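Local coordinates for biotin protein ligase-like protein of unknown function (Silicibacter sp., PDB 3BFM) that is of unknown function but belongs to the biotin/lipoate A/B protein ligase family and binds calcium ions in the crystal, at residues Arg98-Arg103 / Tyr147-Ala152; Gln76-Ala81 / Leu160-Arg165; Gly80-Pro85 / Ala152-Pro157. One frame throughout, in Å; residues are numbered along the deposited sequence.

Contact 1. Residues Arg98-Arg103 / Tyr147-Ala152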
loop_
_atom_site.group_PDB
_atom_site.type_symbol
_atom_site.label_atom_id
_atom_site.label_comp_id
_atom_site.label_asym_id
_atom_site.label_seq_id
_atom_site.Cartn_x
_atom_site.Cartn_y
_atom_site.Cartn_z
ATOM N N ARG A 98 -3.254 22.971 14.957
ATOM C CA ARG A 98 -3.408 23.628 16.238
ATOM C C ARG A 98 -3.621 22.616 17.316
ATOM O O ARG A 98 -4.398 21.683 17.153
ATOM C CB ARG A 98 -4.585 24.606 16.244
ATOM C CG ARG A 98 -4.422 25.768 15.266
ATOM C CD ARG A 98 -5.092 27.034 15.754
ATOM N NE ARG A 98 -4.595 28.144 14.946
ATOM C CZ ARG A 98 -3.938 29.218 15.383
ATOM N NH1 ARG A 98 -3.745 29.463 16.680
ATOM N NH2 ARG A 98 -3.524 30.116 14.494
ATOM N N ILE A 99 -2.899 22.796 18.420
ATOM C CA ILE A 99 -3.050 21.923 19.577
ATOM C C ILE A 99 -3.423 22.807 20.743
ATOM O O ILE A 99 -2.736 23.798 21.005
ATOM C CB ILE A 99 -1.756 21.085 19.822
ATOM C CG1 ILE A 99 -1.551 20.161 18.607
ATOM C CG2 ILE A 99 -1.876 20.283 21.078
ATOM C CD1 ILE A 99 -0.299 19.237 18.665
ATOM N N ASN A 100 -4.537 22.468 21.390
ATOM C CA ASN A 100 -5.150 23.315 22.426
ATOM C C ASN A 100 -5.223 24.777 21.997
ATOM O O ASN A 100 -4.948 25.684 22.780
ATOM C CB ASN A 100 -4.361 23.155 23.736
ATOM C CG ASN A 100 -4.355 21.722 24.260
ATOM O OD1 ASN A 100 -5.337 20.993 24.150
ATOM N ND2 ASN A 100 -3.231 21.316 24.836
ATOM N N GLY A 101 -5.590 25.009 20.738
ATOM C CA GLY A 101 -5.797 26.340 20.196
ATOM C C GLY A 101 -4.570 27.069 19.693
ATOM O O GLY A 101 -4.700 28.138 19.099
ATOM N N ALA A 102 -3.389 26.502 19.918
ATOM C CA ALA A 102 -2.123 27.123 19.550
ATOM C C ALA A 102 -1.486 26.452 18.342
ATOM O O ALA A 102 -1.476 25.231 18.232
ATOM C CB ALA A 102 -1.159 27.073 20.708
ATOM N N ARG A 103 -0.926 27.280 17.471
ATOM C CA ARG A 103 -0.231 26.822 16.279
ATOM C C ARG A 103 0.935 25.949 16.696
ATOM O O ARG A 103 1.738 26.344 17.531
ATOM C CB ARG A 103 0.270 28.000 15.477
ATOM C CG ARG A 103 1.056 27.669 14.242
ATOM C CD ARG A 103 0.273 26.808 13.155
ATOM N NE ARG A 103 1.242 26.468 12.130
ATOM C CZ ARG A 103 1.622 27.264 11.144
ATOM N NH1 ARG A 103 1.043 28.446 10.934
ATOM N NH2 ARG A 103 2.587 26.863 10.343
ATOM N N TYR A 147 5.049 18.531 23.377
ATOM C CA TYR A 147 5.351 18.099 24.730
ATOM C C TYR A 147 5.115 19.227 25.724
ATOM O O TYR A 147 5.116 19.003 26.936
ATOM C CB TYR A 147 6.777 17.531 24.833
ATOM C CG TYR A 147 6.966 16.254 24.065
ATOM C CD1 TYR A 147 5.924 15.354 23.889
ATOM C CD2 TYR A 147 8.206 15.904 23.549
ATOM C CE1 TYR A 147 6.104 14.197 23.177
ATOM C CE2 TYR A 147 8.404 14.741 22.842
ATOM C CZ TYR A 147 7.359 13.875 22.665
ATOM O OH TYR A 147 7.567 12.701 21.949
ATOM N N ALA A 148 4.908 20.433 25.210
ATOM C CA ALA A 148 4.478 21.548 26.042
ATOM C C ALA A 148 2.974 21.473 26.331
ATOM O O ALA A 148 2.497 22.140 27.245
ATOM C CB ALA A 148 4.843 22.898 25.373
ATOM N N GLU A 149 2.239 20.654 25.578
ATOM C CA GLU A 149 0.761 20.648 25.619
ATOM C C GLU A 149 0.145 19.414 26.238
ATOM O O GLU A 149 -0.983 19.053 25.903
ATOM C CB GLU A 149 0.211 20.814 24.191
ATOM C CG GLU A 149 0.495 22.175 23.604
ATOM C CD GLU A 149 -0.147 23.301 24.423
ATOM O OE1 GLU A 149 -1.196 23.049 25.057
ATOM O OE2 GLU A 149 0.410 24.420 24.421
ATOM N N GLY A 150 0.885 18.759 27.125
ATOM C CA GLY A 150 0.374 17.613 27.851
ATOM C C GLY A 150 0.552 16.250 27.216
ATOM O O GLY A 150 -0.081 15.288 27.667
ATOM N N CYS A 151 1.412 16.150 26.196
ATOM C CA CYS A 151 1.559 14.911 25.418
ATOM C C CYS A 151 2.901 14.246 25.656
ATOM O O CYS A 151 3.409 13.539 24.785
ATOM C CB CYS A 151 1.393 15.190 23.934
ATOM S SG CYS A 151 -0.195 15.859 23.504
ATOM N N ALA A 152 3.470 14.459 26.839
ATOM C CA ALA A 152 4.780 13.917 27.159
ATOM C C ALA A 152 4.829 12.377 27.096
ATOM O O ALA A 152 5.893 11.813 26.851
ATOM C CB ALA A 152 5.256 14.443 28.536
#
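Asn100 and Glu149 face each other with CA atoms 7.2 Å apart, the first in a type I' turn that runs from Ile99 to Ala102 and the second in the loop that follows strand 123-130. Their side chains slide past each other in opposite directions. Asn100 ND2 gives an almost straight hydrogen bond (177°) to Glu149 OE1 at 2.7 Å, leaving in the plane of its own amide and arriving on the anti side of the carboxylate, somewhat out of the carboxylate plane. Amide and carboxylate are turned 64° apart. A weak second bond runs from Asn100 ND2 to the backbone O of Glu149, 3.4 Å away. The Glu149 chain folds back at chi2 (-61°), which brings OE1 back to Asn100, while OE2 is hydrogen-bonded to Thr144 OG1. Asn100 OD1 in turn accepts from Ala88 N, so both ends of the amide are held. Beside the polar pair, Ile99 CG2 packs on Glu149 CB at 3.8 Å. The turn itself is closed by Ile99 N to Ala102 O at 2.8 Å and by the reciprocal bond, the two-residue beta-hairpin connection for which type I' turns are characteristic, here joining strands 96-99 and 102-111.

Contact 2. Residues Gln76-Ala81 / Leu160-Arg165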
loop_
_atom_site.group_PDB
_atom_site.type_symbol
_atom_site.label_atom_id
_atom_site.label_comp_id
_atom_site.label_asym_id
_atom_site.label_seq_id
_atom_site.Cartn_x
_atom_site.Cartn_y
_atom_site.Cartn_z
ATOM N N GLN A 76 -5.096 14.008 13.313
ATOM C CA GLN A 76 -5.968 14.166 14.474
ATOM C C GLN A 76 -6.316 12.798 15.097
ATOM O O GLN A 76 -6.278 12.652 16.322
ATOM C CB GLN A 76 -7.225 14.946 14.113
ATOM C CG GLN A 76 -8.133 15.258 15.329
ATOM C CD GLN A 76 -9.014 14.092 15.773
ATOM O OE1 GLN A 76 -9.328 13.180 15.016
ATOM N NE2 GLN A 76 -9.419 14.132 17.034
ATOM N N ASN A 77 -6.626 11.797 14.262
ATOM C CA ASN A 77 -6.975 10.466 14.761
ATOM C C ASN A 77 -5.777 9.797 15.424
ATOM O O ASN A 77 -5.912 9.129 16.450
ATOM C CB ASN A 77 -7.402 9.529 13.624
ATOM C CG ASN A 77 -8.741 9.877 12.968
ATOM O OD1 ASN A 77 -9.185 9.118 12.116
ATOM N ND2 ASN A 77 -9.349 10.991 13.304
ATOM N N ALA A 78 -4.610 9.962 14.812
ATOM C CA ALA A 78 -3.357 9.400 15.279
ATOM C C ALA A 78 -2.998 9.995 16.631
ATOM O O ALA A 78 -2.754 9.267 17.573
ATOM C CB ALA A 78 -2.229 9.632 14.240
ATOM N N LEU A 79 -3.009 11.319 16.754
ATOM C CA LEU A 79 -2.703 11.921 18.062
ATOM C C LEU A 79 -3.757 11.536 19.152
ATOM O O LEU A 79 -3.394 11.182 20.291
ATOM C CB LEU A 79 -2.584 13.436 17.923
ATOM C CG LEU A 79 -2.019 14.224 19.107
ATOM C CD1 LEU A 79 -0.729 13.579 19.638
ATOM C CD2 LEU A 79 -1.768 15.667 18.659
ATOM N N GLY A 80 -5.043 11.589 18.805
ATOM C CA GLY A 80 -6.110 11.168 19.724
ATOM C C GLY A 80 -6.004 9.746 20.268
ATOM O O GLY A 80 -6.377 9.464 21.413
ATOM N N ALA A 81 -5.484 8.843 19.453
ATOM C CA ALA A 81 -5.210 7.478 19.906
ATOM C C ALA A 81 -4.080 7.368 20.958
ATOM O O ALA A 81 -3.980 6.339 21.633
ATOM C CB ALA A 81 -4.877 6.595 18.712
ATOM N N LEU A 160 4.365 8.755 14.593
ATOM C CA LEU A 160 4.660 8.551 13.180
ATOM C C LEU A 160 3.992 7.325 12.589
ATOM O O LEU A 160 3.360 7.407 11.537
ATOM C CB LEU A 160 6.167 8.507 12.977
ATOM C CG LEU A 160 6.682 8.210 11.581
ATOM C CD1 LEU A 160 6.175 9.249 10.548
ATOM C CD2 LEU A 160 8.218 8.192 11.649
ATOM N N GLU A 161 4.143 6.171 13.259
ATOM C CA GLU A 161 3.515 4.941 12.826
ATOM C C GLU A 161 2.018 5.099 12.745
ATOM O O GLU A 161 1.382 4.645 11.797
ATOM C CB GLU A 161 3.814 3.825 13.841
ATOM C CG GLU A 161 5.234 3.373 13.817
ATOM C CD GLU A 161 5.581 2.414 14.955
ATOM O OE1 GLU A 161 4.801 2.313 15.937
ATOM O OE2 GLU A 161 6.626 1.733 14.832
ATOM N N SER A 162 1.462 5.750 13.758
ATOM C CA SER A 162 0.020 5.929 13.850
ATOM C C SER A 162 -0.502 6.877 12.769
ATOM O O SER A 162 -1.568 6.656 12.205
ATOM C CB SER A 162 -0.346 6.427 15.233
ATOM O OG SER A 162 -1.731 6.331 15.414
ATOM N N TRP A 163 0.262 7.925 12.475
ATOM C CA TRP A 163 -0.143 8.862 11.425
ATOM C C TRP A 163 -0.245 8.067 10.105
ATOM O O TRP A 163 -1.263 8.084 9.391
ATOM C CB TRP A 163 0.821 10.012 11.311
ATOM C CG TRP A 163 0.444 11.014 10.245
ATOM C CD1 TRP A 163 -0.753 11.692 10.131
ATOM C CD2 TRP A 163 1.275 11.484 9.187
ATOM N NE1 TRP A 163 -0.704 12.532 9.064
ATOM C CE2 TRP A 163 0.525 12.431 8.459
ATOM C CE3 TRP A 163 2.573 11.178 8.772
ATOM C CZ2 TRP A 163 1.026 13.071 7.319
ATOM C CZ3 TRP A 163 3.085 11.807 7.631
ATOM C CH2 TRP A 163 2.320 12.757 6.932
ATOM N N ALA A 164 0.828 7.349 9.790
ATOM C CA ALA A 164 0.838 6.546 8.565
ATOM C C ALA A 164 -0.364 5.605 8.460
ATOM O O ALA A 164 -1.030 5.553 7.403
ATOM C CB ALA A 164 2.154 5.788 8.410
ATOM N N ARG A 165 -0.649 4.877 9.530
ATOM C CA ARG A 165 -1.767 3.951 9.562
ATOM C C ARG A 165 -3.104 4.649 9.401
ATOM O O ARG A 165 -3.946 4.226 8.582
ATOM C CB ARG A 165 -1.822 3.142 10.860
ATOM C CG ARG A 165 -1.040 1.886 10.859
ATOM C CD ARG A 165 -1.477 0.948 11.983
ATOM N NE ARG A 165 -1.617 1.638 13.277
ATOM C CZ ARG A 165 -0.613 1.961 14.103
ATOM N NH1 ARG A 165 0.659 1.689 13.802
ATOM N NH2 ARG A 165 -0.884 2.580 15.247
#
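Ala78 presents its methyl group straight at the backbone of Ser162 and Trp163, and the helices carrying them come so close that the CA atoms of Ala78 and Trp163 are 5.0 Å apart. The CB of Ala78 rests against Trp163 N at 3.5 Å, a packing contact on the helix backbone. It also lies beside the root of the tryptophan side chain, with Trp163 CB at 4.2 Å.

On a neighbouring flank of the methyl lies Ser162. In the conformer described, one of two, Ser162 OG stands anti to its own backbone N (chi1 -168°), a setting that lays the hydroxyl oxygen alongside Ala78, 3.5 Å from both its CA and its CB. No hydrogen bond crosses between 76-81 and 160-165; Ser162 OG has a hydrogen-bond partner close by along the chain, and in this conformer it meets the alanine by packing. Small residues thus permit the close approach of helices 67-82 and 156-175, two of the helices of the biotin/lipoate ligase-like alpha/beta fold, whose mixed seven-stranded sheet includes strands 48-55 and 89-91.

The indole of Trp163 leaves the crossing instead of filling it. With CG anti to the backbone N (chi1 -180°), it reaches Ala51 and Leu53 of strand 48-55, and NE1 is satisfied by the carbonyl of Cys71 at an earlier turn of helix 67-82. That bond ties the ring to the same helix that its backbone touches through Ala78. Within 76-81, Asn77 ND2 donates to Gln76 OE1 at 2.8 Å, nearly along the C=O axis, and Asn77 OD1 takes a hydrogen bond from Trp170 NE1, a further link to helix 156-175. Leu79 reaches Val89 on strand 89-91.

Contact 3. Residues Gly80-Pro85 / Ala152-Pro157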
loop_
_atom_site.group_PDB
_atom_site.type_symbol
_atom_site.label_atom_id
_atom_site.label_comp_id
_atom_site.label_asym_id
_atom_site.label_seq_id
_atom_site.Cartn_x
_atom_site.Cartn_y
_atom_site.Cartn_z
ATOM N N GLY A 80 -5.043 11.589 18.805
ATOM C CA GLY A 80 -6.110 11.168 19.724
ATOM C C GLY A 80 -6.004 9.746 20.268
ATOM O O GLY A 80 -6.377 9.464 21.413
ATOM N N ALA A 81 -5.484 8.843 19.453
ATOM C CA ALA A 81 -5.210 7.478 19.906
ATOM C C ALA A 81 -4.080 7.368 20.958
ATOM O O ALA A 81 -3.980 6.339 21.633
ATOM C CB ALA A 81 -4.877 6.595 18.712
ATOM N N LEU A 82 -3.220 8.387 21.070
ATOM C CA LEU A 82 -2.006 8.333 21.915
ATOM C C LEU A 82 -1.968 9.360 23.047
ATOM O O LEU A 82 -1.245 9.196 24.021
ATOM C CB LEU A 82 -0.750 8.528 21.038
ATOM C CG LEU A 82 -0.486 7.463 19.967
ATOM C CD1 LEU A 82 0.762 7.804 19.127
ATOM C CD2 LEU A 82 -0.342 6.084 20.568
ATOM N N ALA A 83 -2.720 10.439 22.902
ATOM C CA ALA A 83 -2.640 11.563 23.819
ATOM C C ALA A 83 -3.779 11.529 24.820
ATOM O O ALA A 83 -4.774 10.865 24.606
ATOM C CB ALA A 83 -2.723 12.861 23.038
ATOM N N PRO A 84 -3.649 12.299 25.906
ATOM C CA PRO A 84 -4.771 12.472 26.818
ATOM C C PRO A 84 -5.982 13.085 26.116
ATOM O O PRO A 84 -5.844 13.914 25.214
ATOM C CB PRO A 84 -4.226 13.428 27.877
ATOM C CG PRO A 84 -2.767 13.369 27.750
ATOM C CD PRO A 84 -2.456 13.027 26.335
ATOM N N PRO A 85 -7.187 12.676 26.526
ATOM C CA PRO A 85 -8.405 13.093 25.823
ATOM C C PRO A 85 -8.708 14.575 25.900
ATOM O O PRO A 85 -9.433 15.092 25.062
ATOM C CB PRO A 85 -9.507 12.294 26.525
ATOM C CG PRO A 85 -8.952 11.952 27.839
ATOM C CD PRO A 85 -7.485 11.781 27.653
ATOM N N ALA A 152 3.470 14.459 26.839
ATOM C CA ALA A 152 4.780 13.917 27.159
ATOM C C ALA A 152 4.829 12.377 27.096
ATOM O O ALA A 152 5.893 11.813 26.851
ATOM C CB ALA A 152 5.256 14.443 28.536
ATOM N N ASP A 153 3.700 11.694 27.268
ATOM C CA ASP A 153 3.696 10.235 27.153
ATOM C C ASP A 153 3.511 9.739 25.703
ATOM O O ASP A 153 3.349 8.540 25.478
ATOM C CB ASP A 153 2.602 9.634 28.030
ATOM N N VAL A 154 3.474 10.654 24.727
ATOM C CA VAL A 154 3.339 10.261 23.332
ATOM C C VAL A 154 4.750 10.128 22.740
ATOM O O VAL A 154 5.487 11.093 22.684
ATOM C CB VAL A 154 2.534 11.306 22.561
ATOM C CG1 VAL A 154 2.436 10.936 21.061
ATOM C CG2 VAL A 154 1.148 11.456 23.195
ATOM N N ALA A 155 5.125 8.932 22.314
ATOM C CA ALA A 155 6.435 8.703 21.725
ATOM C C ALA A 155 6.404 9.077 20.253
ATOM O O ALA A 155 5.439 8.739 19.562
ATOM C CB ALA A 155 6.833 7.246 21.888
ATOM N N ALA A 156 7.449 9.759 19.768
ATOM C CA ALA A 156 7.469 10.262 18.388
ATOM C C ALA A 156 7.394 9.125 17.392
ATOM O O ALA A 156 6.642 9.203 16.417
ATOM C CB ALA A 156 8.734 11.141 18.107
ATOM N N PRO A 157 8.186 8.049 17.617
ATOM C CA PRO A 157 8.077 6.916 16.696
ATOM C C PRO A 157 6.665 6.340 16.614
ATOM O O PRO A 157 6.219 5.956 15.547
ATOM C CB PRO A 157 9.021 5.858 17.310
ATOM C CG PRO A 157 9.912 6.580 18.229
ATOM C CD PRO A 157 9.190 7.819 18.672
HETATM O O HOH W 1 0.784 7.302 24.317
#
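Apolar packing centres on Val154, whose two methyls divide the work against Leu82 and Ala83. CG1, anti to the valine N (chi1 177°), meets Leu82 CB at 4.0 Å and is equally far from Leu82 CD1. CG2 points to the backbone of Leu82 and Ala83: it lies 3.4 Å from Leu82 O and 3.8 Å from Ala83 CA, with the Ala83 methyl a little farther off. The side chains of Leu82 and Val154 stand at about a right angle, and CG1 spans the leucine from CB to CD1. Leu159, one turn into helix 156-175, touches both of them and extends the apolar patch.

The contact brings the C-terminal end of helix 67-82 beside the approach to helix 156-175, for which Ala155 occupies the N-cap position; it thus lies at the ends of two helices that pack together in this ligase-like domain.

A single located water links the segments by polar contacts. It donates to Leu82 O at 2.8 Å and to Asp153 O at 3.1 Å, bridging two main-chain carbonyls next to the valine. The following carbonyl, Val154 O, is hydrogen-bonded to the hydroxyl of Tyr147, which fastens the loop just before the helix starts. The methyl of Ala83 also touches Cys151.

From the N terminus, helix 67-82 supplies the first segments of contacts 2 and 3, which share Gly80 and Ala81. The chain then forms the hairpin of 98-103 and strand 123-130 before returning through 147-152, where contact 1 closes the innermost loop. Contact 3 closes next, at 152-157, sharing Ala152 with contact 1, and contact 2 closes last, at 160-165; contact 1 is nested inside both of the others. Neighbouring contacts also touch: Ile99 CD1 lies 3.9 Å from Leu79 CD2, and Gly150 O is 3.3 Å from Pro84 CG. Together they tie the hairpin of strands 96-99 and 102-111, the long loop and two helices.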